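Local atomic coordinates of GH62 arabinofuranosidase (Podospora anserina, PDB entry 4N4B), a protein that probably cleaves terminal non-reducing alpha-L-arabinofuranosyl residues from xylan, a major plant polysaccharide. Residues P265-R268 against S269-Q273. Residues are numbered along the deposited sequence; the frame is centred on the assembly and turned at random.
Sequences PWAR and SNNVQ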
# COMPACT_ATOMS: atom_id res chain seq x y z
N PRO A 265 1.26 -7.42 17.59
CA PRO A 265 1.20 -7.14 16.17
C PRO A 265 0.96 -5.68 15.93
O PRO A 265 0.44 -4.95 16.72
CB PRO A 265 0.02 -7.94 15.67
CG PRO A 265 -0.91 -7.96 16.84
CD PRO A 265 -0.04 -8.02 18.05
N TRP A 266 1.35 -5.22 14.75
CA TRP A 266 0.87 -3.91 14.33
C TRP A 266 -0.65 -3.85 14.12
O TRP A 266 -1.32 -3.06 14.76
CB TRP A 266 1.66 -3.32 13.12
CG TRP A 266 1.42 -1.83 12.94
CD1 TRP A 266 2.00 -0.84 13.69
CD2 TRP A 266 0.60 -1.14 11.99
NE1 TRP A 266 1.59 0.38 13.30
CE2 TRP A 266 0.70 0.25 12.25
CE3 TRP A 266 -0.29 -1.54 11.00
CZ2 TRP A 266 -0.00 1.18 11.56
CZ3 TRP A 266 -0.96 -0.64 10.28
CH2 TRP A 266 -0.82 0.74 10.52
N ALA A 267 -1.14 -4.79 13.32
CA ALA A 267 -2.61 -4.95 13.14
C ALA A 267 -2.87 -6.40 12.77
O ALA A 267 -2.24 -6.98 11.90
CB ALA A 267 -3.17 -4.02 12.05
N ARG A 268 -3.83 -7.00 13.53
CA ARG A 268 -4.12 -8.41 13.41
C ARG A 268 -5.50 -8.60 14.05
O ARG A 268 -5.96 -7.78 14.78
CB ARG A 268 -3.02 -9.26 14.11
CG ARG A 268 -3.15 -10.75 13.98
CD ARG A 268 -1.82 -11.52 14.33
NE ARG A 268 -2.02 -12.95 14.19
CZ ARG A 268 -2.52 -13.71 15.20
NH1 ARG A 268 -2.68 -13.25 16.39
NH2 ARG A 268 -2.87 -14.94 14.91
N SER A 269 -6.07 -9.78 13.83
CA SER A 269 -7.36 -10.09 14.44
C SER A 269 -7.37 -9.87 15.94
O SER A 269 -8.40 -9.52 16.51
CB SER A 269 -7.80 -11.50 14.19
OG SER A 269 -6.90 -12.43 14.69
N ASN A 270 -6.27 -10.09 16.63
CA ASN A 270 -6.22 -9.95 18.05
C ASN A 270 -6.09 -8.56 18.62
O ASN A 270 -6.13 -8.39 19.85
CB ASN A 270 -5.21 -10.92 18.69
CG ASN A 270 -3.80 -10.67 18.23
OD1 ASN A 270 -3.54 -10.35 17.07
ND2 ASN A 270 -2.85 -10.90 19.11
N ASN A 271 -5.93 -7.55 17.76
CA ASN A 271 -5.92 -6.17 18.27
C ASN A 271 -6.83 -5.22 17.52
O ASN A 271 -6.71 -4.03 17.62
CB ASN A 271 -4.49 -5.61 18.42
CG ASN A 271 -3.83 -5.27 17.07
OD1 ASN A 271 -4.33 -5.70 16.00
ND2 ASN A 271 -2.71 -4.52 17.11
N VAL A 272 -7.79 -5.78 16.81
CA VAL A 272 -8.80 -5.01 16.09
C VAL A 272 -10.21 -5.33 16.60
O VAL A 272 -10.62 -6.44 16.55
CB VAL A 272 -8.73 -5.29 14.55
CG1 VAL A 272 -9.84 -4.55 13.77
CG2 VAL A 272 -7.38 -4.88 13.99
N GLN A 273 -10.89 -4.31 17.10
CA GLN A 273 -12.24 -4.42 17.59
C GLN A 273 -13.20 -3.94 16.53
O GLN A 273 -13.02 -2.93 16.00
CB GLN A 273 -12.38 -3.54 18.83
CG GLN A 273 -13.75 -3.59 19.50
CD GLN A 273 -13.77 -2.76 20.77
OE1 GLN A 273 -13.78 -3.30 21.82
NE2 GLN A 273 -13.75 -1.50 20.65
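Arg-268 and Asn-271 close a type I beta turn through Ser-269 and Asn-270, in which the backbone N of Asn-271 donates to Arg-268 O at 3.0 Å, just before the chain enters strand 272-274. The Asn-271 side chain reaches back from the end of this turn and binds the incoming loop with both ends of its amide. Its OD1 accepts the backbone N of Arg-268 at 2.8 Å, while ND2 donates to Trp-266 O at 3.1 Å in a fairly straight bond (159°). That donor stands well above the carbonyl plane of Trp-266, yet the oxygen it reaches lies almost in the plane of the asparagine amide. ND2 also binds Trp-26 O, and Trp-266 O accepts Trp-28 NE1 as well, so the buried amide ties the loop to the N-terminal part of the chain. With an alanine here, the backbone N of Arg-268 is likely to be left without its acceptor, and Trp-266 O and Trp-26 O without the donor they share. Arg-268 runs extended past the Asn-270 amide. With Asn-270 CG between its own N and carbonyl carbon (chi1 62°), OD1 is turned back against Arg-268, 3.1 Å from CG, and NH1 makes a weak bond to that same oxygen, the guanidinium and amide planes being 73° apart. The stronger anchor of the guanidinium is its salt bridge to Asp-238, and Asn-270 ND2 is held by Glu-262 O. Pro-265 CG packs 3.6 Å from Asn-270 OD1. Trp-266 and Ala-267 form a classic beta bulge opposite Phe-243 of strand 241-248, and strand 272-274 runs parallel to strand 28-30: the turn is thus an inter-blade connection of the five-bladed beta-propeller, leading into the sheet that unites N- and C-terminal strands.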